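Local coordinates for putative NADH Oxidase (Clostridium acetobutylicum, PDB 3E10), which probably acts as an FMN-dependent oxidoreductase of the nitroreductase family, working as a dimer that binds flavin mononucleotide, at residues 55-60 with 65-70; 87-92 with 115-120. All coordinates share one frame; numbering follows the deposited sequence. Where two conformers were deposited one is given.

Contact 1 (55-60 with 65-70); sequences DKLSNF and NSLKTA
Lys68 reaches Ser58 with the end of its chain: NZ lies 2.9 Å from Ser58 OG and donates a hydrogen bond to it. The lysine chain runs extended to CE and then bends (chi4 -52°), which turns the ammonium group onto the hydroxyl. Closer to the backbone of Lys68, Asp55 OD1 sits 3.7 Å from Lys68 CG, the two side chains running obliquely to one another. Asp55 OD1 and Lys68 NZ are 4.4 Å apart, too far for a salt bridge, and Asp55 was modelled in two conformers.

Leu67 makes the apolar part. Its CD1 comes within 3.7 Å of Ser58 N and 3.9 Å of Leu57 CG, and meets Phe60 CE2 at 4.3 Å near the plane of the ring, at its edge.

Ser58 OG lies against the carbonyl of Asp55, three residues back, but its 2.5 Å distance to Asp55 O is too short to be trusted and that bond is doubtful. Further out, Leu114, Val141 and Leu126 pack around Leu57, Phe60 and Leu67, while Arg51 binds the carbonyl oxygens of Leu67 and Ala70.

The serine hydroxyl thus accepts from Lys68 NZ and, if the short contact is real, donates back to Asp55 O, tying the chain around helix 51-57 to the loop before strand 72-79. The nearby carboxylate would be expected to favour the charged lysine.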
# COMPACT_ATOMS: atom_id res chain seq x y z
N ASP B 55 -20.61 4.80 14.79
CA ASP B 55 -21.83 4.75 13.99
C ASP B 55 -22.04 6.07 13.22
O ASP B 55 -22.43 6.06 12.04
CB ASP B 55 -23.02 4.43 14.91
CG ASP B 55 -24.22 3.89 14.15
OD1 ASP B 55 -24.20 2.71 13.74
OD2 ASP B 55 -25.19 4.64 13.97
N LYS B 56 -21.76 7.19 13.86
CA LYS B 56 -21.84 8.49 13.21
C LYS B 56 -20.89 8.53 12.01
O LYS B 56 -21.23 9.06 10.96
CB LYS B 56 -21.46 9.59 14.20
CG LYS B 56 -21.41 11.00 13.62
CD LYS B 56 -20.94 12.03 14.65
CE LYS B 56 -20.77 13.40 14.03
NZ LYS B 56 -20.65 14.44 15.09
N LEU B 57 -19.71 7.97 12.21
CA LEU B 57 -18.67 7.98 11.20
C LEU B 57 -19.09 7.21 9.94
O LEU B 57 -18.66 7.56 8.82
CB LEU B 57 -17.38 7.44 11.81
CG LEU B 57 -16.12 7.41 10.93
CD1 LEU B 57 -15.67 8.81 10.52
CD2 LEU B 57 -15.01 6.63 11.68
N SER B 58 -19.98 6.22 10.08
CA SER B 58 -20.52 5.48 8.92
C SER B 58 -21.18 6.39 7.91
O SER B 58 -21.34 6.00 6.76
CB SER B 58 -21.50 4.39 9.34
OG SER B 58 -22.72 4.93 9.79
N ASN B 59 -21.57 7.59 8.33
CA ASN B 59 -22.25 8.52 7.43
C ASN B 59 -21.31 9.24 6.47
O ASN B 59 -21.77 9.98 5.59
CB ASN B 59 -23.02 9.57 8.24
CG ASN B 59 -24.16 8.96 9.06
OD1 ASN B 59 -24.90 8.12 8.56
ND2 ASN B 59 -24.27 9.36 10.32
N PHE B 60 -20.00 9.04 6.62
CA PHE B 60 -19.05 9.82 5.79
C PHE B 60 -19.09 9.44 4.32
O PHE B 60 -18.72 10.23 3.46
CB PHE B 60 -17.63 9.76 6.36
CG PHE B 60 -16.73 8.67 5.77
CD1 PHE B 60 -15.94 8.93 4.64
CD2 PHE B 60 -16.65 7.40 6.37
CE1 PHE B 60 -15.12 7.95 4.11
CE2 PHE B 60 -15.82 6.42 5.87
CZ PHE B 60 -15.04 6.70 4.73
N ASN B 65 -20.80 1.19 5.53
CA ASN B 65 -21.74 0.56 6.43
C ASN B 65 -21.11 -0.45 7.37
O ASN B 65 -21.70 -0.81 8.41
CB ASN B 65 -22.92 -0.04 5.66
CG ASN B 65 -23.86 1.02 5.13
OD1 ASN B 65 -23.97 2.12 5.71
ND2 ASN B 65 -24.55 0.71 4.04
N SER B 66 -19.90 -0.91 7.06
CA SER B 66 -19.17 -1.78 7.98
C SER B 66 -19.00 -1.15 9.36
O SER B 66 -18.87 -1.85 10.37
CB SER B 66 -17.81 -2.16 7.41
OG SER B 66 -17.03 -1.01 7.15
N LEU B 67 -18.97 0.17 9.41
CA LEU B 67 -18.74 0.85 10.67
C LEU B 67 -19.92 0.66 11.62
O LEU B 67 -19.78 0.83 12.83
CB LEU B 67 -18.48 2.34 10.44
CG LEU B 67 -17.11 2.65 9.83
CD1 LEU B 67 -17.07 4.05 9.24
CD2 LEU B 67 -16.04 2.44 10.91
N LYS B 68 -21.08 0.29 11.10
CA LYS B 68 -22.24 0.14 11.97
C LYS B 68 -22.12 -1.03 12.95
O LYS B 68 -22.81 -1.04 13.98
CB LYS B 68 -23.52 0.00 11.15
CG LYS B 68 -23.81 1.25 10.32
CD LYS B 68 -25.12 1.14 9.59
CE LYS B 68 -25.41 2.38 8.77
NZ LYS B 68 -25.30 3.65 9.56
N THR B 69 -21.26 -1.99 12.64
CA THR B 69 -20.98 -3.09 13.59
C THR B 69 -19.56 -3.11 14.13
O THR B 69 -19.23 -3.90 15.02
CB THR B 69 -21.33 -4.47 13.01
OG1 THR B 69 -20.49 -4.74 11.88
CG2 THR B 69 -22.84 -4.57 12.59
N ALA B 70 -18.69 -2.23 13.62
CA ALA B 70 -17.28 -2.28 13.98
C ALA B 70 -17.06 -1.80 15.41
O ALA B 70 -17.56 -0.74 15.78
CB ALA B 70 -16.45 -1.40 13.02

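Contact 2 (87-92 with 115-120); sequences EMWEQD and GAQPIE. With FMN (flavin mononucleotide), chain L; FMN (flavin mononucleotide), chain C.
Gln117 NE2 donates to Glu90 OE2 at 2.9 Å, with an N-H...O angle of 144°, so the bond is usable but bent. It reaches the anti side of the carboxylate oxygen, moderately out of the carboxylate plane, and the acceptor is likewise tilted from the amide plane. Glu90 was modelled in two conformers, so this bond describes one of them.

The same amide lies against Trp89. Gln117 NE2 is 3.5 Å from Trp89 CZ2, and the ring and amide planes stand 45° apart, an oblique approach. The bend of the glutamine chain at chi2 (73°) turns its amide toward both residues. The aliphatic parts meet too, Gln117 CG lying 3.8 Å from Glu90 CG. Within the helix, the Glu90 carboxylate folds over one face of the indole, with CD 3.2 Å above the ring plane of Trp89 and offset toward its rim.

Both segments also border the flavins. Gly115 N bonds to O4 of one FMN at 3.3 Å and lies 3.1 Å from its N5, whereas Gln91 OE1 approaches methyl C7M of the other FMN at 3.5 Å. Asp92 is fixed by Ala37 N and Gln40. Across the dimer interface, Gln91 NE2 is hydrogen-bonded to Gln117 O of the second subunit, and Gln117 O is held reciprocally by Gln91 of that subunit.

Gln117 therefore uses its side-chain NE2 within the chain and its backbone O across the interface. Gln91 NE2 also bonds to Glu90 OE1 of the second subunit, so one amide nitrogen grips both a backbone carbonyl and a carboxylate of the neighbouring chain, subject to the two conformers of Glu90.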
# COMPACT_ATOMS: atom_id res chain seq x y z
N GLU B 87 3.74 15.24 -3.71
CA GLU B 87 3.20 14.56 -4.87
C GLU B 87 2.84 13.11 -4.57
O GLU B 87 2.05 12.51 -5.30
CB GLU B 87 4.23 14.59 -5.99
CG GLU B 87 4.49 15.95 -6.60
CD GLU B 87 5.58 16.78 -5.89
OE1 GLU B 87 6.09 16.37 -4.82
OE2 GLU B 87 5.91 17.87 -6.43
N MSE B 88 3.47 12.53 -3.56
CA MSE B 88 3.30 11.09 -3.35
C MSE B 88 2.64 10.72 -2.03
O MSE B 88 2.62 9.56 -1.68
CB MSE B 88 4.63 10.37 -3.52
CG MSE B 88 5.05 10.24 -4.97
SE MSE B 88 6.89 9.77 -5.17
CE MSE B 88 7.04 10.15 -7.04
N TRP B 89 2.01 11.67 -1.34
CA TRP B 89 1.50 11.36 -0.01
C TRP B 89 0.43 10.28 -0.02
O TRP B 89 0.38 9.51 0.94
CB TRP B 89 0.99 12.60 0.74
CG TRP B 89 -0.30 13.18 0.29
CD1 TRP B 89 -0.47 14.16 -0.61
CD2 TRP B 89 -1.60 12.85 0.77
NE1 TRP B 89 -1.81 14.46 -0.74
CE2 TRP B 89 -2.53 13.65 0.09
CE3 TRP B 89 -2.07 11.96 1.72
CZ2 TRP B 89 -3.89 13.59 0.35
CZ3 TRP B 89 -3.43 11.88 1.95
CH2 TRP B 89 -4.32 12.70 1.28
N GLU B 90 -0.41 10.21 -1.05
CA GLU B 90 -1.44 9.19 -1.04
C GLU B 90 -0.86 7.79 -1.14
O GLU B 90 -1.46 6.84 -0.65
CB GLU B 90 -2.47 9.46 -2.11
CG GLU B 90 -3.24 10.75 -1.87
CD GLU B 90 -2.74 11.92 -2.69
OE1 GLU B 90 -1.49 12.05 -2.87
OE2 GLU B 90 -3.61 12.72 -3.13
N GLN B 91 0.31 7.68 -1.76
CA GLN B 91 0.97 6.39 -1.89
C GLN B 91 1.53 5.93 -0.56
O GLN B 91 1.36 4.76 -0.19
CB GLN B 91 2.08 6.48 -2.96
CG GLN B 91 1.50 6.82 -4.34
CD GLN B 91 2.55 7.01 -5.42
OE1 GLN B 91 3.60 6.36 -5.38
NE2 GLN B 91 2.29 7.92 -6.37
N ASP B 92 2.18 6.84 0.16
CA ASP B 92 2.64 6.55 1.49
C ASP B 92 1.48 6.02 2.36
O ASP B 92 1.64 5.06 3.10
CB ASP B 92 3.13 7.82 2.18
CG ASP B 92 4.28 8.53 1.49
OD1 ASP B 92 4.90 7.94 0.56
OD2 ASP B 92 4.58 9.67 1.97
N GLY B 115 -12.49 3.89 1.43
CA GLY B 115 -11.83 4.97 0.71
C GLY B 115 -12.42 6.33 1.04
O GLY B 115 -13.64 6.47 1.27
N ALA B 116 -11.58 7.34 1.07
CA ALA B 116 -12.03 8.74 1.24
C ALA B 116 -11.38 9.65 0.19
O ALA B 116 -12.02 9.99 -0.81
CB ALA B 116 -11.79 9.22 2.69
N GLN B 117 -10.10 9.95 0.37
CA GLN B 117 -9.33 10.73 -0.59
C GLN B 117 -9.40 10.00 -1.95
O GLN B 117 -9.19 8.80 -1.99
CB GLN B 117 -7.89 10.87 -0.14
CG GLN B 117 -6.92 11.46 -1.14
CD GLN B 117 -7.10 12.95 -1.37
OE1 GLN B 117 -7.95 13.59 -0.75
NE2 GLN B 117 -6.27 13.50 -2.23
N PRO B 118 -9.58 10.74 -3.08
CA PRO B 118 -9.78 12.18 -3.28
C PRO B 118 -11.23 12.56 -3.51
O PRO B 118 -11.48 13.63 -4.10
CB PRO B 118 -9.00 12.43 -4.56
CG PRO B 118 -9.32 11.20 -5.37
CD PRO B 118 -9.39 10.05 -4.37
N ILE B 119 -12.18 11.75 -3.04
CA ILE B 119 -13.61 12.01 -3.27
C ILE B 119 -14.02 13.18 -2.38
O ILE B 119 -14.02 13.08 -1.15
CB ILE B 119 -14.51 10.81 -2.92
CG1 ILE B 119 -14.04 9.53 -3.61
CG2 ILE B 119 -15.97 11.11 -3.34
CD1 ILE B 119 -13.91 9.63 -5.12
N GLU B 120 -14.36 14.31 -3.01
CA GLU B 120 -14.52 15.55 -2.28
C GLU B 120 -15.53 15.45 -1.16
O GLU B 120 -15.28 15.93 -0.06
CB GLU B 120 -14.92 16.70 -3.20
CG GLU B 120 -14.86 18.03 -2.49
N1 FMN L . -14.67 -1.46 0.41
C2 FMN L . -15.83 -0.94 0.89
O2 FMN L . -16.71 -1.69 1.34
N3 FMN L . -16.00 0.42 0.91
C4 FMN L . -15.10 1.31 0.37
O4 FMN L . -15.30 2.54 0.41
C4A FMN L . -13.90 0.78 -0.11
N5 FMN L . -12.94 1.62 -0.60
C5A FMN L . -11.72 1.08 -1.02
C6 FMN L . -10.75 1.95 -1.50
C7 FMN L . -9.51 1.48 -1.94
C7M FMN L . -8.45 2.42 -2.38
C8 FMN L . -9.26 0.10 -1.87
C8M FMN L . -7.85 -0.44 -2.12
C9 FMN L . -10.25 -0.76 -1.38
C9A FMN L . -11.49 -0.30 -0.98
N10 FMN L . -12.50 -1.14 -0.52
C10 FMN L . -13.69 -0.61 -0.05
C1' FMN L . -12.25 -2.59 -0.43
C2' FMN L . -12.37 -3.23 -1.83
O2' FMN L . -13.72 -3.30 -2.27
C3' FMN L . -11.79 -4.64 -1.79
O3' FMN L . -10.40 -4.54 -1.55
C4' FMN L . -12.05 -5.46 -3.07
O4' FMN L . -13.43 -5.76 -3.22
C5' FMN L . -11.27 -6.78 -3.13
O5' FMN L . -11.62 -7.65 -2.04
P FMN L . -10.51 -8.07 -0.97
O1P FMN L . -9.33 -8.63 -1.72
O2P FMN L . -10.10 -6.86 -0.20
O3P FMN L . -11.20 -9.13 -0.14
N1 FMN C . 13.58 5.26 -2.68
C2 FMN C . 14.48 5.61 -3.66
O2 FMN C . 15.67 5.31 -3.55
N3 FMN C . 14.08 6.23 -4.81
C4 FMN C . 12.77 6.65 -5.00
O4 FMN C . 12.45 7.18 -6.08
C4A FMN C . 11.84 6.28 -4.02
N5 FMN C . 10.51 6.59 -4.17
C5A FMN C . 9.59 6.21 -3.22
C6 FMN C . 8.24 6.52 -3.40
C7 FMN C . 7.28 6.14 -2.49
C7M FMN C . 5.83 6.50 -2.74
C8 FMN C . 7.66 5.42 -1.36
C8M FMN C . 6.59 4.81 -0.50
C9 FMN C . 9.01 5.10 -1.17
C9A FMN C . 9.99 5.49 -2.09
N10 FMN C . 11.34 5.23 -1.89
C10 FMN C . 12.25 5.58 -2.87
C1' FMN C . 11.81 4.48 -0.67
C2' FMN C . 11.84 5.42 0.54
O2' FMN C . 12.95 6.32 0.48
C3' FMN C . 11.87 4.60 1.82
O3' FMN C . 10.64 3.88 1.92
C4' FMN C . 12.11 5.45 3.10
O4' FMN C . 13.37 6.05 3.11
C5' FMN C . 11.92 4.61 4.36
O5' FMN C . 12.90 3.59 4.45
P FMN C . 12.40 2.06 4.52
O1P FMN C . 11.73 1.73 3.20
O2P FMN C . 13.66 1.26 4.75
O3P FMN C . 11.43 1.93 5.70

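The centres of contacts 1 and 2 lie about 21 Å apart, yet they meet through one aromatic residue. Phe60 CE1 of contact 1 packs 3.5 Å from Gly115 O and 3.8 Å from Ala116 CB of contact 2. That puts Phe60 against the end of strand 110-115, whose Gly115 binds the flavin: the Phe60 side chain is about 6 Å from a bound FMN. Contact 2 is closer to the cofactors, with its 115-120 segment beside one flavin and its 87-92 segment beside the other. Along the chain contact 1 closes before contact 2 opens, and helix 89-106 and strand 110-115 connect the segments of contact 2.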